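Local coordinates for mandelate racemase/muconate lactonizing enzyme family protein (Azoarcus sp., PDB 2QDE), which is a member of the enolase superfamily, pairing an N-terminal alpha+beta domain with a TIM-barrel-like domain that holds a barium ion in this model, at residues A[302-307]-A[365-370]; A[36-41]-A[109-114]; A[204-209]-A[233-238]; A[58-63]-A[101-106]; A[9-14]-A[372-377]. All coordinates share one frame; numbering follows the deposited sequence.

Interaction 1: A[302-307]-A[365-370]; sequences SGLEAS and LGIELN
Leu304 and Ser307, in the first turns of helix 303-315, lie beside the irregular chain 365-370, with CA of Leu304 6.3 Å from CA of Ile367 and CA of Ser307 6.0 Å from CA of Leu365. No direct hydrogen bond joins the two segments. Leu304 carries most of the apolar contact. Its CG stands opposite the backbone N (chi1 179°), and the two methyls then part. CD1 lies 3.8 Å from Ile367 CG1 and 4.0 Å from Leu365 CD1. CD2 turns to Leu369, meeting its CD2 at 4.1 Å, and these two side chains run at about a right angle. The helix belongs to the C-terminal, TIM-barrel-like domain. Leu304 and Leu369 also touch Ile47 of strand 45-49, so the N-terminal sheet covers the same cluster. Ser307 supplies the polar link. Its OG donates to Gly303 O, one turn back, at 3.0 Å. A water donates to the same OG at 2.9 Å and to Leu365 O at 2.6 Å, bridging the segments. CG1 and CD1 of Ile367 press close against this hydroxyl. Ser302 OG caps the helix start by accepting from Leu304 N, and Asp49 is a further partner.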
# COMPACT_ATOMS: atom_id res chain seq x y z
N SER A 302 -41.56 16.36 13.08
CA SER A 302 -42.84 16.70 12.48
C SER A 302 -42.81 16.59 10.97
O SER A 302 -41.80 16.18 10.39
CB SER A 302 -43.19 18.14 12.83
OG SER A 302 -42.28 19.03 12.20
N GLY A 303 -43.92 16.96 10.33
CA GLY A 303 -43.98 16.93 8.88
C GLY A 303 -43.00 17.94 8.33
O GLY A 303 -42.57 17.84 7.17
N LEU A 304 -42.64 18.92 9.15
CA LEU A 304 -41.68 19.93 8.73
C LEU A 304 -40.29 19.33 8.73
O LEU A 304 -39.50 19.58 7.83
CB LEU A 304 -41.72 21.16 9.64
CG LEU A 304 -40.72 22.27 9.26
CD1 LEU A 304 -40.95 22.68 7.81
CD2 LEU A 304 -40.88 23.47 10.17
N GLU A 305 -39.98 18.53 9.75
CA GLU A 305 -38.68 17.89 9.84
C GLU A 305 -38.49 16.96 8.64
O GLU A 305 -37.39 16.86 8.08
CB GLU A 305 -38.58 17.08 11.14
CG GLU A 305 -37.24 16.39 11.40
CD GLU A 305 -37.05 15.09 10.63
OE1 GLU A 305 -38.05 14.38 10.38
OE2 GLU A 305 -35.89 14.75 10.29
N ALA A 306 -39.56 16.29 8.23
CA ALA A 306 -39.47 15.36 7.10
C ALA A 306 -39.34 16.02 5.73
O ALA A 306 -38.84 15.40 4.79
CB ALA A 306 -40.67 14.43 7.11
N SER A 307 -39.78 17.27 5.62
CA SER A 307 -39.76 17.97 4.33
C SER A 307 -38.44 18.16 3.58
O SER A 307 -38.36 17.84 2.39
CB SER A 307 -40.44 19.33 4.46
OG SER A 307 -41.83 19.13 4.62
N LEU A 365 -40.41 24.68 1.31
CA LEU A 365 -40.56 23.32 1.82
C LEU A 365 -42.02 22.87 1.74
O LEU A 365 -42.33 21.71 2.00
CB LEU A 365 -40.07 23.23 3.27
CG LEU A 365 -38.55 23.37 3.46
CD1 LEU A 365 -38.23 23.55 4.94
CD2 LEU A 365 -37.84 22.14 2.90
N GLY A 366 -42.90 23.80 1.37
CA GLY A 366 -44.31 23.50 1.24
C GLY A 366 -45.05 23.14 2.51
O GLY A 366 -45.98 22.33 2.48
N ILE A 367 -44.65 23.75 3.63
CA ILE A 367 -45.27 23.48 4.92
C ILE A 367 -45.90 24.73 5.55
O ILE A 367 -45.34 25.83 5.50
CB ILE A 367 -44.23 22.92 5.93
CG1 ILE A 367 -43.66 21.59 5.41
CG2 ILE A 367 -44.88 22.73 7.30
CD1 ILE A 367 -44.68 20.47 5.31
N GLU A 368 -47.08 24.54 6.15
CA GLU A 368 -47.82 25.60 6.83
C GLU A 368 -47.86 25.22 8.31
O GLU A 368 -48.43 24.19 8.67
CB GLU A 368 -49.26 25.67 6.31
CG GLU A 368 -49.37 25.77 4.81
CD GLU A 368 -49.33 27.19 4.32
OE1 GLU A 368 -48.48 27.97 4.83
OE2 GLU A 368 -50.13 27.54 3.43
N LEU A 369 -47.26 26.04 9.15
CA LEU A 369 -47.23 25.75 10.58
C LEU A 369 -48.52 26.05 11.34
O LEU A 369 -49.18 27.06 11.10
CB LEU A 369 -46.08 26.50 11.27
CG LEU A 369 -44.66 25.97 11.16
CD1 LEU A 369 -43.73 26.85 11.99
CD2 LEU A 369 -44.59 24.53 11.66
N ASN A 370 -48.86 25.16 12.26
CA ASN A 370 -50.02 25.37 13.11
C ASN A 370 -49.39 26.19 14.24
O ASN A 370 -48.85 25.63 15.19
CB ASN A 370 -50.53 24.03 13.64
CG ASN A 370 -51.71 24.19 14.58
OD1 ASN A 370 -51.84 25.20 15.26
ND2 ASN A 370 -52.56 23.17 14.63
O HOH W 1 -43.30 19.29 2.14

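Interaction 2: A[36-41]-A[109-114]; sequences LKLHSD and FALHDL
Leu38 and Ala110 meet where the antiparallel sheet of the N-terminal domain packs on helix 101-119. Strand 36-40 and helix 109-114 approach to 8.4 Å between their axes, and their directions differ by 42°. Ala110 lies level with Leu38. Its CB lies 3.7 Å from both CG and CD1 of Leu38, so this one methyl fits against the branch point of the leucine. Leu36 comes to the same methyl from farther back along the strand, its CD2 3.9 Å away.

The domain is of the kind that precedes the barrel in the enolase superfamily, with a beta meander backed by helices. Here the side chains of Leu36, Leu38 and Ser40 all leave the strand toward the helix, while Lys37 and His39 turn to its other face. Leu38 has CG beside its backbone N (chi1 -61°), which carries CD1 on to Leu111 CD2 at 3.9 Å. Leu111 also packs on Ile86 and Ile89 of helix 86-96. One turn beyond Ala110, Leu114 closes the row. Its CD2 lies 3.7 Å from Leu38 O, and its CD1 is 4.3 Å from Ser40 CB. The hydroxyl of Ser40 is engaged elsewhere, with Leu44 O. On the neighbouring strand 45-49, Ala48 touches Ala110 as well.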
# COMPACT_ATOMS: atom_id res chain seq x y z
N LEU A 36 -36.76 26.75 13.64
CA LEU A 36 -36.06 27.96 13.24
C LEU A 36 -36.90 28.80 12.30
O LEU A 36 -37.59 28.28 11.42
CB LEU A 36 -34.75 27.60 12.54
CG LEU A 36 -33.96 28.73 11.86
CD1 LEU A 36 -33.45 29.72 12.91
CD2 LEU A 36 -32.79 28.15 11.08
N LYS A 37 -36.83 30.11 12.48
CA LYS A 37 -37.54 31.03 11.61
C LYS A 37 -36.58 32.12 11.19
O LYS A 37 -36.00 32.81 12.03
CB LYS A 37 -38.75 31.67 12.31
CG LYS A 37 -39.93 30.74 12.46
CD LYS A 37 -41.12 31.47 13.08
CE LYS A 37 -42.30 30.52 13.32
NZ LYS A 37 -43.44 31.22 14.01
N LEU A 38 -36.39 32.26 9.88
CA LEU A 38 -35.52 33.29 9.33
C LEU A 38 -36.44 34.31 8.68
O LEU A 38 -36.95 34.10 7.57
CB LEU A 38 -34.56 32.70 8.29
CG LEU A 38 -33.58 31.62 8.75
CD1 LEU A 38 -32.62 31.31 7.61
CD2 LEU A 38 -32.81 32.10 9.98
N HIS A 39 -36.66 35.42 9.38
CA HIS A 39 -37.53 36.48 8.89
C HIS A 39 -36.84 37.40 7.90
O HIS A 39 -35.75 37.90 8.16
CB HIS A 39 -38.04 37.33 10.05
CG HIS A 39 -38.83 36.57 11.07
ND1 HIS A 39 -38.24 35.79 12.04
CD2 HIS A 39 -40.17 36.45 11.25
CE1 HIS A 39 -39.18 35.23 12.78
NE2 HIS A 39 -40.36 35.62 12.32
N SER A 40 -37.48 37.65 6.76
CA SER A 40 -36.91 38.55 5.75
C SER A 40 -37.56 39.93 5.88
O SER A 40 -38.57 40.09 6.57
CB SER A 40 -37.15 38.01 4.34
OG SER A 40 -38.49 38.23 3.95
N ASP A 41 -36.99 40.91 5.18
CA ASP A 41 -37.51 42.27 5.23
C ASP A 41 -38.69 42.51 4.30
O ASP A 41 -39.27 43.59 4.27
CB ASP A 41 -36.39 43.27 4.91
CG ASP A 41 -35.70 42.97 3.60
OD1 ASP A 41 -35.91 41.87 3.04
OD2 ASP A 41 -34.93 43.83 3.13
N PHE A 109 -31.97 24.42 5.93
CA PHE A 109 -33.36 24.07 5.62
C PHE A 109 -34.22 25.32 5.46
O PHE A 109 -35.00 25.42 4.52
CB PHE A 109 -33.98 23.20 6.72
CG PHE A 109 -33.29 21.87 6.93
CD1 PHE A 109 -32.49 21.31 5.93
CD2 PHE A 109 -33.47 21.18 8.12
CE1 PHE A 109 -31.87 20.07 6.13
CE2 PHE A 109 -32.86 19.94 8.33
CZ PHE A 109 -32.05 19.39 7.34
N ALA A 110 -34.07 26.26 6.39
CA ALA A 110 -34.85 27.50 6.37
C ALA A 110 -34.43 28.41 5.23
O ALA A 110 -35.24 29.18 4.72
CB ALA A 110 -34.72 28.24 7.72
N LEU A 111 -33.18 28.33 4.82
CA LEU A 111 -32.72 29.16 3.71
C LEU A 111 -33.39 28.68 2.42
O LEU A 111 -33.90 29.49 1.64
CB LEU A 111 -31.19 29.11 3.58
CG LEU A 111 -30.40 29.96 4.58
CD1 LEU A 111 -28.93 29.58 4.57
CD2 LEU A 111 -30.58 31.44 4.24
N HIS A 112 -33.40 27.37 2.21
CA HIS A 112 -34.02 26.81 1.01
C HIS A 112 -35.52 27.10 1.00
O HIS A 112 -36.09 27.38 -0.05
CB HIS A 112 -33.82 25.29 0.93
CG HIS A 112 -32.46 24.89 0.43
ND1 HIS A 112 -31.35 24.83 1.25
CD2 HIS A 112 -32.04 24.53 -0.81
CE1 HIS A 112 -30.31 24.45 0.53
NE2 HIS A 112 -30.70 24.26 -0.72
N ASP A 113 -36.15 27.03 2.16
CA ASP A 113 -37.58 27.30 2.26
C ASP A 113 -37.83 28.75 1.85
O ASP A 113 -38.71 29.03 1.03
CB ASP A 113 -38.07 27.07 3.69
CG ASP A 113 -39.55 27.36 3.85
OD1 ASP A 113 -40.35 26.75 3.11
OD2 ASP A 113 -39.90 28.19 4.71
N LEU A 114 -37.05 29.67 2.42
CA LEU A 114 -37.19 31.08 2.13
C LEU A 114 -36.90 31.42 0.66
O LEU A 114 -37.59 32.25 0.07
CB LEU A 114 -36.28 31.89 3.05
CG LEU A 114 -36.32 33.42 2.98
CD1 LEU A 114 -37.77 33.91 3.04
CD2 LEU A 114 -35.50 33.98 4.13

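Interaction 3: A[204-209]-A[233-238]; sequences QALTTI and ARLRGK
Leu235 reaches from helix 229-236 into the side of helix 202-212. These are successive helices of the TIM-barrel-like domain, and the short strand 220-221 lies between them in the chain. From CB the side chain turns away from its own backbone N (chi1 -173°), which directs the branch at the other helix. CG comes within 4.1 Å of Ile209 CD1. CD1 then lies against the turn at Ala205 and Leu206. It is 4.0 Å from Ala205 CB and 3.9 Å from Leu206 N, so it touches backbone as well as side chain. Leu235 CD1 also meets Leu206 CD1 at 4.2 Å. The other methyl, CD2, packs on Ala205 CB at 3.9 Å and has a closer neighbour in Ile209 CD1 at 3.5 Å. Leucine and isoleucine meet there tip to tip, because the isoleucine chain is extended at its end (chi2 176°). Ile243 of strand 243-245 touches both of them, so this strand of the barrel lies against the pair.

Lys238, farther along the chain, adds the remaining contact. Its chain is bent at chi2 and chi3, and it is mainly CB that touches here. NZ is hydrogen-bonded to Val239 O of a neighbouring subunit. That subunit also packs on Leu206 through its Pro242, so the edge of the contact is also a subunit interface. Leu206 crosses the base of the lysine obliquely, and its CD1 is 3.4 Å from Lys238 CB, tighter than usual for two carbons.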
# COMPACT_ATOMS: atom_id res chain seq x y z
N GLN A 204 -17.49 -8.90 19.47
CA GLN A 204 -18.95 -8.99 19.59
C GLN A 204 -19.57 -9.04 18.19
O GLN A 204 -20.44 -9.85 17.92
CB GLN A 204 -19.51 -7.76 20.30
CG GLN A 204 -19.56 -7.82 21.82
CD GLN A 204 -20.24 -6.58 22.41
OE1 GLN A 204 -19.84 -5.45 22.11
NE2 GLN A 204 -21.27 -6.78 23.22
N ALA A 205 -19.11 -8.14 17.32
CA ALA A 205 -19.63 -8.06 15.96
C ALA A 205 -19.46 -9.38 15.20
O ALA A 205 -20.41 -9.90 14.63
CB ALA A 205 -18.95 -6.93 15.20
N LEU A 206 -18.25 -9.91 15.22
CA LEU A 206 -17.96 -11.16 14.53
C LEU A 206 -18.89 -12.29 14.99
O LEU A 206 -19.55 -12.94 14.18
CB LEU A 206 -16.49 -11.53 14.76
CG LEU A 206 -15.86 -12.55 13.82
CD1 LEU A 206 -16.26 -12.24 12.39
CD2 LEU A 206 -14.34 -12.51 13.98
N THR A 207 -18.96 -12.50 16.30
CA THR A 207 -19.80 -13.56 16.86
C THR A 207 -21.29 -13.43 16.57
O THR A 207 -21.94 -14.38 16.14
CB THR A 207 -19.63 -13.65 18.39
OG1 THR A 207 -18.25 -13.86 18.70
CG2 THR A 207 -20.46 -14.81 18.94
N THR A 208 -21.83 -12.24 16.80
CA THR A 208 -23.25 -12.03 16.59
C THR A 208 -23.63 -12.10 15.12
O THR A 208 -24.61 -12.75 14.77
CB THR A 208 -23.69 -10.67 17.16
OG1 THR A 208 -23.31 -10.61 18.54
CG2 THR A 208 -25.20 -10.51 17.05
N ILE A 209 -22.86 -11.44 14.26
CA ILE A 209 -23.17 -11.47 12.84
C ILE A 209 -23.15 -12.90 12.32
O ILE A 209 -24.02 -13.30 11.56
CB ILE A 209 -22.18 -10.60 12.04
CG1 ILE A 209 -22.33 -9.14 12.48
CG2 ILE A 209 -22.47 -10.72 10.55
CD1 ILE A 209 -21.36 -8.19 11.84
N ALA A 233 -13.66 -2.62 8.01
CA ALA A 233 -13.05 -3.30 6.88
C ALA A 233 -12.69 -4.72 7.31
O ALA A 233 -13.02 -5.68 6.63
CB ALA A 233 -11.80 -2.55 6.41
N ARG A 234 -12.03 -4.84 8.47
CA ARG A 234 -11.63 -6.15 8.97
C ARG A 234 -12.83 -7.09 9.17
O ARG A 234 -12.71 -8.31 9.02
CB ARG A 234 -10.87 -6.00 10.30
CG ARG A 234 -10.16 -7.28 10.73
CD ARG A 234 -9.75 -7.23 12.20
NE ARG A 234 -9.01 -6.01 12.51
CZ ARG A 234 -9.44 -5.07 13.35
NH1 ARG A 234 -10.61 -5.22 13.96
NH2 ARG A 234 -8.71 -3.99 13.59
N LEU A 235 -13.98 -6.52 9.51
CA LEU A 235 -15.20 -7.29 9.72
C LEU A 235 -15.70 -7.81 8.39
O LEU A 235 -16.09 -8.98 8.27
CB LEU A 235 -16.28 -6.43 10.37
CG LEU A 235 -17.56 -7.14 10.82
CD1 LEU A 235 -17.22 -8.20 11.86
CD2 LEU A 235 -18.53 -6.11 11.43
N ARG A 236 -15.69 -6.94 7.38
CA ARG A 236 -16.15 -7.32 6.05
C ARG A 236 -15.32 -8.50 5.52
O ARG A 236 -15.77 -9.22 4.64
CB ARG A 236 -16.03 -6.13 5.09
CG ARG A 236 -16.94 -4.96 5.44
CD ARG A 236 -17.01 -3.90 4.34
NE ARG A 236 -17.43 -4.47 3.07
CZ ARG A 236 -16.60 -4.86 2.11
NH1 ARG A 236 -15.29 -4.71 2.27
NH2 ARG A 236 -17.08 -5.44 1.02
N GLY A 237 -14.13 -8.68 6.08
CA GLY A 237 -13.27 -9.77 5.64
C GLY A 237 -13.53 -11.07 6.39
O GLY A 237 -12.94 -12.10 6.06
N LYS A 238 -14.39 -11.03 7.40
CA LYS A 238 -14.69 -12.22 8.18
C LYS A 238 -16.16 -12.64 8.11
O LYS A 238 -16.51 -13.73 8.57
CB LYS A 238 -14.32 -12.02 9.66
CG LYS A 238 -12.87 -11.61 9.93
CD LYS A 238 -11.84 -12.51 9.25
CE LYS A 238 -11.89 -13.94 9.75
NZ LYS A 238 -10.75 -14.73 9.15

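Interaction 4: A[58-63]-A[101-106]; sequences RGETQD and NQAKAT
Glu60 OE2 is gripped by two donors, Gln102 N at 2.7 Å and Arg58 NH1 at 2.7 Å. The backbone N-H comes in on the syn side of the carboxylate and is fairly straight (161°). The arginine comes in on the anti side, with the oxygen lying in its guanidinium plane, and this bond is a salt bridge. The other oxygen, OE1, accepts from Ala103 N at 3.0 Å, also on the syn side. The carboxylate therefore spans two successive N-H groups in the first turn of helix 101-119. The helix belongs to the N-terminal domain, and the chain at 58-61 leads into helix 62-78.

Arg58 folds back to reach its glutamate, its chain bent at chi2 and chi3. Asn101 CB lies over one face of the guanidinium, 3.8 Å from NH1. The asparagine amide is held by Lys273 O and Glu251 of the barrel domain. Gln102 runs past Glu60 in the opposite direction, its amide plane almost perpendicular (89°) to the carboxylate. Its OE1 is 2.8 Å from a water that is also 2.7 Å from Glu60 O, while its NE2 is hydrogen-bonded to Ala50 O. Gly59 O is hydrogen-bonded to Asn100 ND2 of a neighbouring subunit.

Glu60 is buried, and both of its oxygens are satisfied. The guanidinium and the positive end of the helix would together favour its ionised form, and the carboxylate in turn probably stabilises that helix start.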
# COMPACT_ATOMS: atom_id res chain seq x y z
N ARG A 58 -25.73 12.51 17.39
CA ARG A 58 -25.26 13.79 16.87
C ARG A 58 -24.44 14.59 17.89
O ARG A 58 -23.49 15.28 17.53
CB ARG A 58 -26.47 14.61 16.40
CG ARG A 58 -26.14 15.92 15.69
CD ARG A 58 -25.73 15.69 14.24
NE ARG A 58 -24.44 15.04 14.12
CZ ARG A 58 -23.28 15.61 14.41
NH1 ARG A 58 -23.24 16.87 14.85
NH2 ARG A 58 -22.15 14.92 14.28
N GLY A 59 -24.82 14.52 19.16
CA GLY A 59 -24.11 15.26 20.18
C GLY A 59 -24.59 16.69 20.36
O GLY A 59 -23.97 17.48 21.08
N GLU A 60 -25.69 17.04 19.69
CA GLU A 60 -26.23 18.39 19.81
C GLU A 60 -27.51 18.42 20.63
O GLU A 60 -28.25 17.43 20.70
CB GLU A 60 -26.45 18.99 18.41
CG GLU A 60 -25.13 19.20 17.66
CD GLU A 60 -25.32 19.68 16.23
OE1 GLU A 60 -25.78 20.82 16.03
OE2 GLU A 60 -24.99 18.90 15.31
N THR A 61 -27.76 19.55 21.29
CA THR A 61 -28.94 19.70 22.13
C THR A 61 -29.71 20.94 21.73
O THR A 61 -29.26 21.73 20.91
CB THR A 61 -28.56 19.86 23.61
OG1 THR A 61 -27.77 21.05 23.77
CG2 THR A 61 -27.76 18.65 24.10
N GLN A 62 -30.89 21.11 22.33
CA GLN A 62 -31.70 22.28 22.05
C GLN A 62 -30.87 23.52 22.29
O GLN A 62 -30.82 24.40 21.44
CB GLN A 62 -32.93 22.32 22.96
CG GLN A 62 -33.99 21.30 22.64
CD GLN A 62 -35.20 21.49 23.52
OE1 GLN A 62 -35.07 21.54 24.75
NE2 GLN A 62 -36.37 21.59 22.91
N ASP A 63 -30.21 23.57 23.44
CA ASP A 63 -29.38 24.73 23.79
C ASP A 63 -28.16 24.88 22.87
O ASP A 63 -27.79 26.01 22.54
CB ASP A 63 -28.97 24.67 25.27
CG ASP A 63 -30.16 24.89 26.22
OD1 ASP A 63 -31.24 25.30 25.73
OD2 ASP A 63 -30.03 24.67 27.45
N ASN A 101 -23.26 20.07 13.01
CA ASN A 101 -23.95 19.74 11.77
C ASN A 101 -25.46 19.93 11.80
O ASN A 101 -26.04 20.43 10.83
CB ASN A 101 -23.62 18.30 11.36
CG ASN A 101 -22.14 18.10 11.11
OD1 ASN A 101 -21.30 18.52 11.91
ND2 ASN A 101 -21.81 17.45 10.00
N GLN A 102 -26.11 19.54 12.89
CA GLN A 102 -27.57 19.67 12.97
C GLN A 102 -28.02 21.13 13.01
O GLN A 102 -29.04 21.49 12.42
CB GLN A 102 -28.10 18.92 14.19
CG GLN A 102 -29.61 19.00 14.37
CD GLN A 102 -30.13 17.99 15.39
OE1 GLN A 102 -29.41 17.62 16.31
NE2 GLN A 102 -31.37 17.56 15.23
N ALA A 103 -27.25 21.97 13.70
CA ALA A 103 -27.55 23.40 13.79
C ALA A 103 -27.38 24.01 12.40
O ALA A 103 -28.22 24.80 11.96
CB ALA A 103 -26.61 24.07 14.78
N LYS A 104 -26.30 23.65 11.72
CA LYS A 104 -26.03 24.15 10.38
C LYS A 104 -27.13 23.68 9.43
O LYS A 104 -27.62 24.45 8.59
CB LYS A 104 -24.68 23.65 9.87
CG LYS A 104 -23.46 24.20 10.60
CD LYS A 104 -22.19 23.47 10.15
CE LYS A 104 -20.95 24.07 10.78
NZ LYS A 104 -19.73 23.24 10.52
N ALA A 105 -27.52 22.42 9.56
CA ALA A 105 -28.56 21.85 8.71
C ALA A 105 -29.86 22.63 8.86
O ALA A 105 -30.54 22.92 7.88
CB ALA A 105 -28.78 20.39 9.06
N THR A 106 -30.21 22.95 10.10
CA THR A 106 -31.43 23.68 10.38
C THR A 106 -31.46 25.03 9.66
O THR A 106 -32.49 25.42 9.10
CB THR A 106 -31.58 23.90 11.88
OG1 THR A 106 -31.62 22.62 12.53
CG2 THR A 106 -32.87 24.65 12.20
O HOH W 2 -28.62 15.98 18.40

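Interaction 5: A[9-14]-A[372-377]; sequences EVIPIS and DLVRRL
Ile11 makes the first contact of strand 9-14 with helix 372-377, its CD1 lying 4.3 Å from Val374 CG1. Pro12 follows and turns its ring the other way, toward Gln62 of helix 62-78. Ile13 faces the helix again. With chi1 at 57°, its CG2 lies anti to the carbonyl carbon and comes 4.2 Å from Val374 O. Its CB is 4.3 Å from Leu377 CB.

The strand belongs to the antiparallel sheet of the N-terminal domain, with strands 31-40 and 385-387 as neighbours. The helix comes from the far end of the chain, just before that chain joins the same sheet. The segment axes pass 7.7 Å apart, and their directions differ by 75°, so the helix runs across the strand and meets it most closely at Leu377.

There the backbone takes over. Ser14 N donates to Leu377 O at 2.8 Å in a nearly straight bond (167°), with the donor almost along the C=O axis. The same carbonyl oxygen receives a C-H contact from Ile13 CA at 3.3 Å. Leu377 is the most covered residue of the contact. Its CB lies 3.8 Å from Ser14 O, and its CD2 is close to the same oxygen. The Ser14 hydroxyl points elsewhere, to Asp32 and Thr379.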
# COMPACT_ATOMS: atom_id res chain seq x y z
N GLU A 9 -35.08 33.64 14.63
CA GLU A 9 -35.83 33.13 15.77
C GLU A 9 -35.75 31.61 15.94
O GLU A 9 -36.04 30.86 15.01
CB GLU A 9 -37.29 33.56 15.64
CG GLU A 9 -38.26 32.81 16.54
CD GLU A 9 -39.70 33.27 16.35
OE1 GLU A 9 -40.00 33.85 15.28
OE2 GLU A 9 -40.52 33.06 17.26
N VAL A 10 -35.36 31.18 17.14
CA VAL A 10 -35.24 29.76 17.46
C VAL A 10 -36.20 29.39 18.58
O VAL A 10 -36.11 29.92 19.69
CB VAL A 10 -33.80 29.40 17.89
CG1 VAL A 10 -33.72 27.92 18.22
CG2 VAL A 10 -32.83 29.75 16.78
N ILE A 11 -37.12 28.47 18.29
CA ILE A 11 -38.13 28.02 19.23
C ILE A 11 -37.89 26.60 19.73
O ILE A 11 -37.90 25.65 18.94
CB ILE A 11 -39.53 28.04 18.58
CG1 ILE A 11 -39.77 29.39 17.90
CG2 ILE A 11 -40.60 27.75 19.62
CD1 ILE A 11 -40.98 29.41 17.01
N PRO A 12 -37.70 26.42 21.04
CA PRO A 12 -37.47 25.09 21.60
C PRO A 12 -38.81 24.37 21.83
O PRO A 12 -39.66 24.86 22.57
CB PRO A 12 -36.74 25.38 22.90
CG PRO A 12 -37.42 26.64 23.36
CD PRO A 12 -37.54 27.46 22.08
N ILE A 13 -38.99 23.22 21.20
CA ILE A 13 -40.23 22.47 21.37
C ILE A 13 -40.01 21.04 21.88
O ILE A 13 -38.94 20.44 21.71
CB ILE A 13 -41.05 22.39 20.06
CG1 ILE A 13 -40.21 21.77 18.94
CG2 ILE A 13 -41.53 23.78 19.65
CD1 ILE A 13 -41.04 21.38 17.70
N SER A 14 -41.05 20.51 22.52
CA SER A 14 -41.02 19.15 23.04
C SER A 14 -42.30 18.49 22.54
O SER A 14 -43.39 18.89 22.92
CB SER A 14 -40.97 19.16 24.57
OG SER A 14 -39.74 19.69 25.04
N ASP A 372 -50.53 28.06 16.82
CA ASP A 372 -50.94 27.88 18.21
C ASP A 372 -50.46 26.55 18.79
O ASP A 372 -50.13 26.48 19.97
CB ASP A 372 -52.46 28.07 18.36
CG ASP A 372 -53.25 27.49 17.22
OD1 ASP A 372 -53.41 26.24 17.20
OD2 ASP A 372 -53.73 28.26 16.35
N LEU A 373 -50.40 25.51 17.96
CA LEU A 373 -49.91 24.22 18.45
C LEU A 373 -48.43 24.37 18.79
O LEU A 373 -47.95 23.80 19.77
CB LEU A 373 -50.09 23.13 17.38
CG LEU A 373 -49.50 21.75 17.68
CD1 LEU A 373 -50.05 21.20 18.98
CD2 LEU A 373 -49.81 20.81 16.53
N VAL A 374 -47.72 25.14 17.98
CA VAL A 374 -46.31 25.37 18.22
C VAL A 374 -46.15 25.98 19.61
O VAL A 374 -45.32 25.54 20.41
CB VAL A 374 -45.70 26.31 17.18
CG1 VAL A 374 -44.36 26.83 17.66
CG2 VAL A 374 -45.53 25.56 15.86
N ARG A 375 -46.95 27.00 19.90
CA ARG A 375 -46.88 27.64 21.21
C ARG A 375 -47.17 26.63 22.32
O ARG A 375 -46.52 26.66 23.36
CB ARG A 375 -47.86 28.81 21.30
CG ARG A 375 -47.35 30.08 20.66
CD ARG A 375 -48.29 31.25 20.96
NE ARG A 375 -49.51 31.17 20.17
CZ ARG A 375 -49.60 31.50 18.88
NH1 ARG A 375 -48.52 31.92 18.22
NH2 ARG A 375 -50.76 31.40 18.24
N ARG A 376 -48.12 25.74 22.09
CA ARG A 376 -48.46 24.73 23.09
C ARG A 376 -47.34 23.72 23.33
O ARG A 376 -47.25 23.13 24.41
CB ARG A 376 -49.75 23.99 22.71
CG ARG A 376 -51.03 24.79 22.91
CD ARG A 376 -52.27 23.92 22.84
NE ARG A 376 -52.61 23.52 21.47
CZ ARG A 376 -53.14 24.34 20.57
NH1 ARG A 376 -53.39 25.61 20.88
NH2 ARG A 376 -53.41 23.89 19.35
N LEU A 377 -46.49 23.51 22.33
CA LEU A 377 -45.41 22.53 22.47
C LEU A 377 -44.06 23.08 22.94
O LEU A 377 -43.10 22.32 23.07
CB LEU A 377 -45.21 21.76 21.16
CG LEU A 377 -46.38 20.92 20.62
CD1 LEU A 377 -45.92 20.12 19.41
CD2 LEU A 377 -46.90 19.97 21.69

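In the fold
From the N terminus, strand 5-15 opens the widest loop, which interaction 5 closes only near the C terminus. The other four contacts all lie within it. Interaction 2 closes a smaller loop inside the N-terminal domain, and interaction 4 sits within that loop on the same helix, 101-119. Interactions 3 and 1 follow in series in the barrel domain, and no loops cross. Interactions 2 and 5 share the antiparallel sheet through strands 31-40 and 5-15. Interaction 1 touches interaction 2 where Asp113 OD1 probably bonds Leu365 N, tying the two domains together. Interaction 3 stands apart, its centre about 40 Å from that of interaction 1.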